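Local coordinates for DUF1896 domain-containing protein (Porphyromonas gingivalis, PDB 2APL) that is of unknown function but belongs to the DUF1896 family and folds from helices and loops without beta strands, at residues A[119-122]-A[123-126]; A[9-12]-A[13-17]. All coordinates share one frame; numbering follows the deposited sequence.

Interaction 1: residues A[119-122]-A[123-126]; sequences DDFE and ASPE
Phe121 and Glu126 meet where the loop after helix 106-112 runs into helix 126-143. The tight part lies around the phenyl ring. Its CG stands anti to the backbone N (chi1 -177°), which sends the ring forward along the chain until Phe121 CE1 is 3.8 Å from Glu126 CG. The far corner of the ring reaches backbone as well, with Phe121 CZ 3.7 Å from Glu126 C in an oblique approach. Phe121 CD1 comes within 3.9 Å of Ser124 OG, although the CB of that serine stands too close to Phe121 O in the model and its exact position is doubtful. The glutamate bends at chi2 (-77°), so that its methylene CG packs against the ring while its carboxylate turns back to Ser124. There Ser124 OG donates a hydrogen bond to Glu126 OE2 at 2.9 Å, meeting the oxygen on its anti side and somewhat out of the carboxylate plane. On the backbone, Ser124 N reaches Asp120 O at 3.3 Å in a bond that is long and clearly bent (137° at the hydrogen). Phe121 is buried further by an edge-to-face contact with Phe72 and by Tyr127 and Leu130 of helix 126-143.

The other side is looser and faces solvent. Ala123 and Glu122 are exposed; the methyl of Ala123 touches little more than Asp120 O, at 3.7 Å from its CB, and the extended Glu122 chain leads away from the turn, brushing Tyr127. Asp120 is exposed too, its carboxylate bonded to Thr118.

The chemistry implies a division of labour: the buried ring packs the loop against the helices, alongside the bonds of Asp119 to the backbone of Gly69 and His71, while the serine hydroxyl would probably stabilise the charged form of the Glu126 carboxylate.

Interaction 2: residues A[9-12]-A[13-17]; sequences LSHF and RLKLE
His11 and Lys15, one helical turn apart, make the closest side-chain contact between 9-12 and 13-17. The lysine chain passes over one face of the imidazole in a CH-pi contact, Lys15 CG lying 4.3 Å from the ring centroid and offset toward the rim. The closest atoms of the two side chains are Lys15 CD and His11 NE2, 3.4 Å apart. A bend at chi3 (70°) then carries the ammonium group on to Ser63, its hydrogen-bond partner in helix 55-67.

Charge pairing belongs to another side of the helix. Arg13 runs straight from CG to NE, and its NE donates to Glu17 OE2 at 2.8 Å, a salt bridge in which the carboxylate oxygen lies at the edge of the guanidinium, close to its plane. The two terminal nitrogens go elsewhere, NH2 to Asn31 and NH1 to Thr35, so the whole group is fixed between partners.

Each backbone N-H from Arg13 to Leu16 bonds to the carbonyl four residues before it. Arg13 N to Leu9 O is 2.8 Å and nearly straight; Leu14 N to Ser10 O and Lys15 N to His11 O follow, and Leu16 N to Phe12 O, at 3.1 Å, is the most bent (147°).

Such i to i+4 pairing of backbone and side chains is typical of an alpha-helix, here helix 3-23, packed against helices 31-51 and 55-67.

How the interactions relate
The two contacts lie on opposite sides of the chain's centre, 27 Å apart between their centres and about 11 Å between nearest atoms, without touching. Both are local. Residues 9-17 sit within the first long helix, where a regular backbone sets the spacing of the side chains; residues 119-126 form the irregular approach to helix 126-143, where a buried ring packs against that helix. Outward links differ likewise: interaction 2 reaches helices 31-51 and 55-67, whereas interaction 1 bonds through Asp119 to the backbone of Gly69 and His71, just beyond helix 55-67. With the function unknown, neither contact can be tied to an active site.

Interaction 1: residues A[119-122]-A[123-126]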
loop_
_atom_site.group_PDB
_atom_site.type_symbol
_atom_site.label_atom_id
_atom_site.label_comp_id
_atom_site.label_asym_id
_atom_site.label_seq_id
_atom_site.Cartn_x
_atom_site.Cartn_y
_atom_site.Cartn_z
ATOM N N ASP A 119 -3.634 -8.506 -4.868
ATOM C CA ASP A 119 -2.198 -8.268 -5.089
ATOM C C ASP A 119 -1.792 -8.129 -6.566
ATOM O O ASP A 119 -0.886 -7.384 -6.901
ATOM C CB ASP A 119 -1.381 -9.340 -4.375
ATOM C CG ASP A 119 -1.296 -9.074 -2.896
ATOM O OD1 ASP A 119 -1.521 -7.908 -2.478
ATOM O OD2 ASP A 119 -1.000 -9.995 -2.146
ATOM N N ASP A 120 -2.471 -8.853 -7.436
ATOM C CA ASP A 120 -2.175 -8.862 -8.858
ATOM C C ASP A 120 -3.043 -7.890 -9.647
ATOM O O ASP A 120 -3.058 -7.950 -10.884
ATOM C CB ASP A 120 -2.495 -10.252 -9.380
ATOM C CG ASP A 120 -3.581 -10.922 -8.546
ATOM O OD1 ASP A 120 -4.761 -10.879 -8.985
ATOM O OD2 ASP A 120 -3.235 -11.401 -7.413
ATOM N N PHE A 121 -3.757 -7.008 -8.945
ATOM C CA PHE A 121 -4.702 -6.076 -9.595
ATOM C C PHE A 121 -4.055 -5.164 -10.624
ATOM O O PHE A 121 -4.599 -4.950 -11.707
ATOM C CB PHE A 121 -5.484 -5.243 -8.592
ATOM C CG PHE A 121 -6.509 -4.346 -9.254
ATOM C CD1 PHE A 121 -7.735 -4.872 -9.704
ATOM C CD2 PHE A 121 -6.229 -2.999 -9.470
ATOM C CE1 PHE A 121 -8.688 -4.055 -10.335
ATOM C CE2 PHE A 121 -7.185 -2.164 -10.107
ATOM C CZ PHE A 121 -8.409 -2.712 -10.548
ATOM N N GLU A 122 -2.886 -4.630 -10.291
ATOM C CA GLU A 122 -2.253 -3.690 -11.183
ATOM C C GLU A 122 -1.859 -4.262 -12.550
ATOM O O GLU A 122 -1.920 -3.537 -13.566
ATOM C CB GLU A 122 -1.101 -2.959 -10.507
ATOM C CG GLU A 122 -0.763 -1.686 -11.247
ATOM C CD GLU A 122 0.575 -1.106 -10.901
ATOM O OE1 GLU A 122 1.038 -1.289 -9.757
ATOM O OE2 GLU A 122 1.154 -0.442 -11.780
ATOM N N ALA A 123 -1.500 -5.552 -12.577
ATOM C CA ALA A 123 -1.362 -6.326 -13.822
ATOM C C ALA A 123 -2.700 -6.635 -14.550
ATOM O O ALA A 123 -2.701 -6.886 -15.754
ATOM C CB ALA A 123 -0.554 -7.634 -13.558
ATOM N N SER A 124 -3.805 -6.650 -13.805
ATOM C CA SER A 124 -5.204 -6.830 -14.269
ATOM C C SER A 124 -5.580 -5.988 -15.515
ATOM O O SER A 124 -5.163 -4.817 -15.601
ATOM C CB SER A 124 -6.099 -6.309 -13.112
ATOM O OG SER A 124 -7.302 -7.022 -12.891
ATOM N N PRO A 125 -6.407 -6.541 -16.453
ATOM C CA PRO A 125 -7.071 -5.628 -17.400
ATOM C C PRO A 125 -7.795 -4.481 -16.698
ATOM O O PRO A 125 -7.776 -3.346 -17.185
ATOM C CB PRO A 125 -8.082 -6.531 -18.135
ATOM C CG PRO A 125 -7.479 -7.904 -18.074
ATOM C CD PRO A 125 -6.738 -7.958 -16.738
ATOM N N GLU A 126 -8.385 -4.752 -15.532
ATOM C CA GLU A 126 -9.221 -3.743 -14.905
ATOM C C GLU A 126 -8.469 -2.559 -14.284
ATOM O O GLU A 126 -9.077 -1.513 -14.029
ATOM C CB GLU A 126 -10.354 -4.320 -14.028
ATOM C CG GLU A 126 -10.178 -5.708 -13.458
ATOM C CD GLU A 126 -10.405 -6.871 -14.441
ATOM O OE1 GLU A 126 -11.259 -6.803 -15.367
ATOM O OE2 GLU A 126 -9.720 -7.892 -14.257
#

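Interaction 2: residues A[9-12]-A[13-17]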
loop_
_atom_site.group_PDB
_atom_site.type_symbol
_atom_site.label_atom_id
_atom_site.label_comp_id
_atom_site.label_asym_id
_atom_site.label_seq_id
_atom_site.Cartn_x
_atom_site.Cartn_y
_atom_site.Cartn_z
ATOM N N LEU A 9 12.476 -11.154 14.360
ATOM C CA LEU A 9 11.201 -10.466 14.537
ATOM C C LEU A 9 11.381 -8.938 14.313
ATOM O O LEU A 9 10.578 -8.278 13.632
ATOM C CB LEU A 9 10.590 -10.769 15.920
ATOM C CG LEU A 9 9.317 -9.968 16.247
ATOM C CD1 LEU A 9 8.156 -10.384 15.302
ATOM C CD2 LEU A 9 8.907 -10.232 17.727
ATOM N N SER A 10 12.435 -8.380 14.907
ATOM C CA SER A 10 12.723 -6.963 14.743
ATOM C C SER A 10 12.981 -6.611 13.271
ATOM O O SER A 10 12.622 -5.547 12.820
ATOM C CB SER A 10 13.913 -6.532 15.630
ATOM O OG SER A 10 13.531 -6.628 17.005
ATOM N N HIS A 11 13.606 -7.522 12.531
ATOM C CA HIS A 11 13.898 -7.315 11.118
ATOM C C HIS A 11 12.562 -7.246 10.332
ATOM O O HIS A 11 12.338 -6.320 9.554
ATOM C CB HIS A 11 14.799 -8.479 10.629
ATOM C CG HIS A 11 14.982 -8.502 9.141
ATOM N ND1 HIS A 11 15.588 -7.472 8.451
ATOM C CD2 HIS A 11 14.607 -9.413 8.211
ATOM C CE1 HIS A 11 15.627 -7.775 7.165
ATOM N NE2 HIS A 11 15.022 -8.937 6.989
ATOM N N PHE A 12 11.661 -8.200 10.575
ATOM C CA PHE A 12 10.387 -8.219 9.852
ATOM C C PHE A 12 9.549 -7.005 10.257
ATOM O O PHE A 12 8.929 -6.395 9.401
ATOM C CB PHE A 12 9.595 -9.515 10.114
ATOM C CG PHE A 12 10.290 -10.746 9.586
ATOM C CD1 PHE A 12 10.743 -10.787 8.249
ATOM C CD2 PHE A 12 10.499 -11.871 10.421
ATOM C CE1 PHE A 12 11.399 -11.936 7.755
ATOM C CE2 PHE A 12 11.185 -13.013 9.951
ATOM C CZ PHE A 12 11.633 -13.047 8.629
ATOM N N ARG A 13 9.490 -6.696 11.550
ATOM C CA ARG A 13 8.791 -5.480 11.989
ATOM C C ARG A 13 9.286 -4.182 11.317
ATOM O O ARG A 13 8.478 -3.422 10.807
ATOM C CB ARG A 13 8.780 -5.317 13.517
ATOM C CG ARG A 13 7.935 -4.072 13.934
ATOM C CD ARG A 13 7.692 -3.983 15.464
ATOM N NE ARG A 13 6.721 -2.916 15.677
ATOM C CZ ARG A 13 5.525 -3.102 16.225
ATOM N NH1 ARG A 13 5.196 -4.301 16.687
ATOM N NH2 ARG A 13 4.685 -2.072 16.348
ATOM N N LEU A 14 10.598 -3.957 11.290
ATOM C CA LEU A 14 11.168 -2.807 10.627
ATOM C C LEU A 14 10.801 -2.758 9.120
ATOM O O LEU A 14 10.400 -1.717 8.629
ATOM C CB LEU A 14 12.691 -2.719 10.825
ATOM C CG LEU A 14 13.291 -1.393 10.351
ATOM C CD1 LEU A 14 12.597 -0.178 10.982
ATOM C CD2 LEU A 14 14.804 -1.362 10.569
ATOM N N LYS A 15 10.928 -3.886 8.418
ATOM C CA LYS A 15 10.583 -3.933 6.997
ATOM C C LYS A 15 9.116 -3.532 6.765
ATOM O O LYS A 15 8.800 -2.868 5.772
ATOM C CB LYS A 15 10.790 -5.347 6.442
ATOM C CG LYS A 15 12.271 -5.765 6.276
ATOM C CD LYS A 15 12.356 -7.204 5.690
ATOM C CE LYS A 15 11.915 -7.261 4.243
ATOM N NZ LYS A 15 12.121 -8.640 3.776
ATOM N N LEU A 16 8.223 -3.982 7.657
ATOM C CA LEU A 16 6.785 -3.770 7.466
ATOM C C LEU A 16 6.482 -2.327 7.840
ATOM O O LEU A 16 5.719 -1.632 7.149
ATOM C CB LEU A 16 5.941 -4.692 8.393
ATOM C CG LEU A 16 4.401 -4.529 8.338
ATOM C CD1 LEU A 16 3.831 -4.629 6.887
ATOM C CD2 LEU A 16 3.730 -5.585 9.240
ATOM N N GLU A 17 7.112 -1.841 8.908
ATOM C CA GLU A 17 6.893 -0.411 9.262
ATOM C C GLU A 17 7.284 0.509 8.119
ATOM O O GLU A 17 6.535 1.431 7.734
ATOM C CB GLU A 17 7.593 -0.047 10.549
ATOM C CG GLU A 17 6.881 -0.626 11.806
ATOM C CD GLU A 17 7.639 -0.240 13.042
ATOM O OE1 GLU A 17 8.667 0.446 12.907
ATOM O OE2 GLU A 17 7.232 -0.582 14.137
#